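Local coordinates for protein DNMT2 (PDB 4H0N) that probably methylates cytosine 38 in the anticodon loop of tRNA(Asp), and cytosines in DNA, and binds S-adenosyl-L-homocysteine, at residues C139-L148 with L160-N169. The protein carries 3 engineered substitutions. Residues are numbered along the deposited sequence; the frame is centred on the assembly and turned at random.
Sequences CNFIYQEFLL and LRYYCTARRN
I142 with R167, Q144 with T165, F146 with Y163 and L148 with R161 are the hydrogen-bonded pairs of an antiparallel ladder whose strands run 158° apart. The ladder illustrates how a class I methyltransferase fold finishes its Rossmann-like sheet: strand 161-168 lies antiparallel between strand 114-119 and the outermost strand 141-148, which precedes it in sequence. One more backbone bond, N169 N to N140 O at 3.1 Å, extends the zipper to the Schellman motif that ends helix 127-138.

The two faces of the ladder pack mainly against helices. F146, Y163, T165 and L148 face helix 321-332; the rim of the F146 ring meets T165 through CE1 and OG1, 3.4 Å apart. Y143, E145 and A166 face helix 127-138. On that side Y162, its CG trans to the backbone N (chi1 167°), swings its hydroxyl back across the ladder to donate to E145 OE2, the carboxylate nearly perpendicular to the ring. R129 forms a salt bridge with the same oxygen, and the two partners together probably offset the charge of the buried E145.

At the end next to helix 127-138, F141 sets CD1 4.0 Å from A166 CB and brings CZ and CE2 against one face of the tilted R168 guanidinium, planes 49° apart. With an alanine at F141, this guanidinium would probably lose its apolar support and turn more freely. F141 CZ sits 3.7 Å from the guanidinium plane, over its centre, while R168 NE makes a weak bond to C139 O.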
loop_
_atom_site.group_PDB
_atom_site.type_symbol
_atom_site.label_atom_id
_atom_site.label_comp_id
_atom_site.label_asym_id
_atom_site.label_seq_id
_atom_site.Cartn_x
_atom_site.Cartn_y
_atom_site.Cartn_z
ATOM N N CYS A 139 17.552 -21.651 -0.354
ATOM C CA CYS A 139 18.663 -20.704 -0.391
ATOM C C CYS A 139 19.125 -20.314 1.009
ATOM O O CYS A 139 19.781 -19.287 1.194
ATOM C CB CYS A 139 18.277 -19.459 -1.191
ATOM S SG CYS A 139 17.784 -19.805 -2.900
ATOM N N ASN A 140 18.774 -21.150 1.983
ATOM C CA ASN A 140 19.126 -20.941 3.391
ATOM C C ASN A 140 18.632 -19.609 3.990
ATOM O O ASN A 140 19.329 -18.948 4.765
ATOM C CB ASN A 140 20.624 -21.156 3.599
ATOM C CG ASN A 140 21.133 -22.401 2.879
ATOM O OD1 ASN A 140 20.864 -23.533 3.292
ATOM N ND2 ASN A 140 21.865 -22.194 1.789
ATOM N N PHE A 141 17.408 -19.241 3.620
ATOM C CA PHE A 141 16.726 -18.101 4.199
ATOM C C PHE A 141 15.823 -18.577 5.321
ATOM O O PHE A 141 15.230 -19.663 5.226
ATOM C CB PHE A 141 15.897 -17.375 3.136
ATOM C CG PHE A 141 16.664 -16.314 2.397
ATOM C CD1 PHE A 141 16.628 -15.002 2.830
ATOM C CD2 PHE A 141 17.424 -16.624 1.273
ATOM C CE1 PHE A 141 17.328 -14.015 2.170
ATOM C CE2 PHE A 141 18.132 -15.633 0.602
ATOM C CZ PHE A 141 18.084 -14.326 1.057
ATOM N N ILE A 142 15.740 -17.786 6.391
ATOM C CA ILE A 142 14.736 -18.013 7.423
ATOM C C ILE A 142 13.737 -16.868 7.340
ATOM O O ILE A 142 14.078 -15.779 6.874
ATOM C CB ILE A 142 15.341 -18.065 8.816
ATOM C CG1 ILE A 142 16.268 -16.869 9.060
ATOM C CG2 ILE A 142 16.105 -19.367 9.002
ATOM C CD1 ILE A 142 16.849 -16.853 10.463
ATOM N N TYR A 143 12.505 -17.095 7.780
ATOM C CA TYR A 143 11.437 -16.140 7.496
ATOM C C TYR A 143 10.300 -16.121 8.510
ATOM O O TYR A 143 10.127 -17.042 9.304
ATOM C CB TYR A 143 10.852 -16.449 6.122
ATOM C CG TYR A 143 10.229 -17.823 6.046
ATOM C CD1 TYR A 143 8.872 -18.002 6.267
ATOM C CD2 TYR A 143 11.003 -18.946 5.771
ATOM C CE1 TYR A 143 8.299 -19.257 6.207
ATOM C CE2 TYR A 143 10.436 -20.207 5.706
ATOM C CZ TYR A 143 9.084 -20.354 5.924
ATOM O OH TYR A 143 8.508 -21.599 5.866
ATOM N N GLN A 144 9.520 -15.052 8.458
ATOM C CA GLN A 144 8.238 -15.003 9.126
ATOM C C GLN A 144 7.193 -14.390 8.190
ATOM O O GLN A 144 7.442 -13.357 7.561
ATOM C CB GLN A 144 8.335 -14.187 10.408
ATOM C CG GLN A 144 7.026 -14.097 11.157
ATOM C CD GLN A 144 6.556 -15.445 11.664
ATOM O OE1 GLN A 144 7.067 -15.958 12.662
ATOM N NE2 GLN A 144 5.572 -16.026 10.985
ATOM N N GLU A 145 6.036 -15.037 8.084
ATOM C CA GLU A 145 4.913 -14.480 7.340
ATOM C C GLU A 145 3.952 -13.746 8.268
ATOM O O GLU A 145 3.704 -14.183 9.390
ATOM C CB GLU A 145 4.157 -15.581 6.602
ATOM C CG GLU A 145 4.980 -16.318 5.574
ATOM C CD GLU A 145 4.152 -17.294 4.767
ATOM O OE1 GLU A 145 3.499 -18.168 5.376
ATOM O OE2 GLU A 145 4.146 -17.180 3.522
ATOM N N PHE A 146 3.406 -12.631 7.796
ATOM C CA PHE A 146 2.439 -11.868 8.576
ATOM C C PHE A 146 1.163 -11.620 7.782
ATOM O O PHE A 146 1.163 -11.654 6.554
ATOM C CB PHE A 146 3.009 -10.506 8.973
ATOM C CG PHE A 146 4.271 -10.569 9.788
ATOM C CD1 PHE A 146 5.507 -10.646 9.170
ATOM C CD2 PHE A 146 4.225 -10.498 11.171
ATOM C CE1 PHE A 146 6.666 -10.678 9.916
ATOM C CE2 PHE A 146 5.380 -10.530 11.921
ATOM C CZ PHE A 146 6.599 -10.616 11.294
ATOM N N LEU A 147 0.078 -11.369 8.503
ATOM C CA LEU A 147 -1.131 -10.801 7.923
ATOM C C LEU A 147 -1.540 -9.624 8.803
ATOM O O LEU A 147 -2.226 -9.788 9.816
ATOM C CB LEU A 147 -2.253 -11.838 7.832
ATOM C CG LEU A 147 -2.262 -12.750 6.602
ATOM C CD1 LEU A 147 -3.354 -13.805 6.716
ATOM C CD2 LEU A 147 -2.431 -11.944 5.314
ATOM N N LEU A 148 -1.096 -8.435 8.411
ATOM C CA LEU A 148 -1.252 -7.250 9.232
ATOM C C LEU A 148 -2.184 -6.219 8.637
ATOM O O LEU A 148 -2.254 -6.026 7.419
ATOM C CB LEU A 148 0.096 -6.595 9.473
ATOM C CG LEU A 148 1.088 -7.460 10.232
ATOM C CD1 LEU A 148 2.380 -6.699 10.421
ATOM C CD2 LEU A 148 0.503 -7.873 11.571
ATOM N N LEU A 160 -5.577 -4.814 5.144
ATOM C CA LEU A 160 -5.096 -6.161 5.366
ATOM C C LEU A 160 -4.172 -6.591 4.224
ATOM O O LEU A 160 -4.570 -6.619 3.058
ATOM C CB LEU A 160 -6.286 -7.113 5.498
ATOM C CG LEU A 160 -5.996 -8.540 5.959
ATOM C CD1 LEU A 160 -5.122 -8.551 7.215
ATOM C CD2 LEU A 160 -7.297 -9.275 6.204
ATOM N N ARG A 161 -2.930 -6.905 4.575
ATOM C CA ARG A 161 -1.914 -7.281 3.602
ATOM C C ARG A 161 -1.061 -8.444 4.107
ATOM O O ARG A 161 -0.916 -8.657 5.315
ATOM C CB ARG A 161 -1.003 -6.094 3.305
ATOM C CG ARG A 161 -1.682 -4.939 2.609
ATOM C CD ARG A 161 -2.207 -5.383 1.268
ATOM N NE ARG A 161 -2.385 -4.270 0.342
ATOM C CZ ARG A 161 -3.524 -3.601 0.184
ATOM N NH1 ARG A 161 -4.593 -3.926 0.898
ATOM N NH2 ARG A 161 -3.593 -2.606 -0.691
ATOM N N TYR A 162 -0.496 -9.189 3.165
ATOM C CA TYR A 162 0.447 -10.251 3.471
ATOM C C TYR A 162 1.845 -9.664 3.545
ATOM O O TYR A 162 2.201 -8.798 2.747
ATOM C CB TYR A 162 0.397 -11.321 2.380
ATOM C CG TYR A 162 1.534 -12.315 2.426
ATOM C CD1 TYR A 162 1.417 -13.502 3.139
ATOM C CD2 TYR A 162 2.725 -12.072 1.749
ATOM C CE1 TYR A 162 2.456 -14.417 3.176
ATOM C CE2 TYR A 162 3.765 -12.973 1.785
ATOM C CZ TYR A 162 3.627 -14.145 2.494
ATOM O OH TYR A 162 4.671 -15.040 2.524
ATOM N N TYR A 163 2.642 -10.146 4.494
ATOM C CA TYR A 163 4.044 -9.749 4.579
ATOM C C TYR A 163 4.948 -10.936 4.842
ATOM O O TYR A 163 4.573 -11.881 5.535
ATOM C CB TYR A 163 4.262 -8.716 5.678
ATOM C CG TYR A 163 3.532 -7.421 5.452
ATOM C CD1 TYR A 163 4.101 -6.406 4.693
ATOM C CD2 TYR A 163 2.270 -7.209 5.998
ATOM C CE1 TYR A 163 3.436 -5.212 4.492
ATOM C CE2 TYR A 163 1.596 -6.021 5.796
ATOM C CZ TYR A 163 2.186 -5.026 5.045
ATOM O OH TYR A 163 1.525 -3.840 4.842
ATOM N N CYS A 164 6.150 -10.871 4.287
ATOM C CA CYS A 164 7.168 -11.862 4.569
ATOM C C CYS A 164 8.499 -11.172 4.842
ATOM O O CYS A 164 9.016 -10.442 3.995
ATOM C CB CYS A 164 7.303 -12.832 3.394
ATOM S SG CYS A 164 8.543 -14.116 3.660
ATOM N N THR A 165 9.037 -11.378 6.038
ATOM C CA THR A 165 10.380 -10.909 6.354
ATOM C C THR A 165 11.339 -12.089 6.256
ATOM O O THR A 165 11.352 -12.958 7.124
ATOM C CB THR A 165 10.457 -10.262 7.750
ATOM O OG1 THR A 165 9.785 -11.094 8.704
ATOM C CG2 THR A 165 9.797 -8.893 7.740
ATOM N N ALA A 166 12.116 -12.130 5.178
ATOM C CA ALA A 166 13.022 -13.244 4.917
ATOM C C ALA A 166 14.458 -12.812 5.146
ATOM O O ALA A 166 14.833 -11.679 4.846
ATOM C CB ALA A 166 12.837 -13.764 3.508
ATOM N N ARG A 167 15.262 -13.730 5.663
ATOM C CA ARG A 167 16.565 -13.386 6.197
ATOM C C ARG A 167 17.522 -14.579 6.088
ATOM O O ARG A 167 17.101 -15.733 6.210
ATOM C CB ARG A 167 16.377 -13.000 7.657
ATOM C CG ARG A 167 17.491 -12.216 8.264
ATOM C CD ARG A 167 17.228 -12.068 9.743
ATOM N NE ARG A 167 18.460 -12.157 10.519
ATOM C CZ ARG A 167 18.993 -11.142 11.183
ATOM N NH1 ARG A 167 18.393 -9.957 11.183
ATOM N NH2 ARG A 167 20.119 -11.317 11.858
ATOM N N ARG A 168 18.804 -14.302 5.849
ATOM C CA ARG A 168 19.819 -15.357 5.800
ATOM C C ARG A 168 20.045 -15.944 7.186
ATOM O O ARG A 168 20.150 -15.208 8.169
ATOM C CB ARG A 168 21.131 -14.827 5.220
ATOM C CG ARG A 168 21.165 -14.810 3.700
ATOM C CD ARG A 168 21.877 -16.034 3.138
ATOM N NE ARG A 168 21.395 -16.392 1.804
ATOM C CZ ARG A 168 21.640 -15.695 0.695
ATOM N NH1 ARG A 168 22.362 -14.583 0.748
ATOM N NH2 ARG A 168 21.159 -16.107 -0.471
ATOM N N ASN A 169 20.124 -17.270 7.267
ATOM C CA ASN A 169 20.145 -17.933 8.569
ATOM C C ASN A 169 21.469 -17.883 9.302
ATOM O O ASN A 169 21.551 -18.312 10.447
ATOM C CB ASN A 169 19.627 -19.376 8.491
ATOM C CG ASN A 169 20.412 -20.245 7.520
ATOM O OD1 ASN A 169 21.560 -19.956 7.180
ATOM N ND2 ASN A 169 19.790 -21.332 7.078
#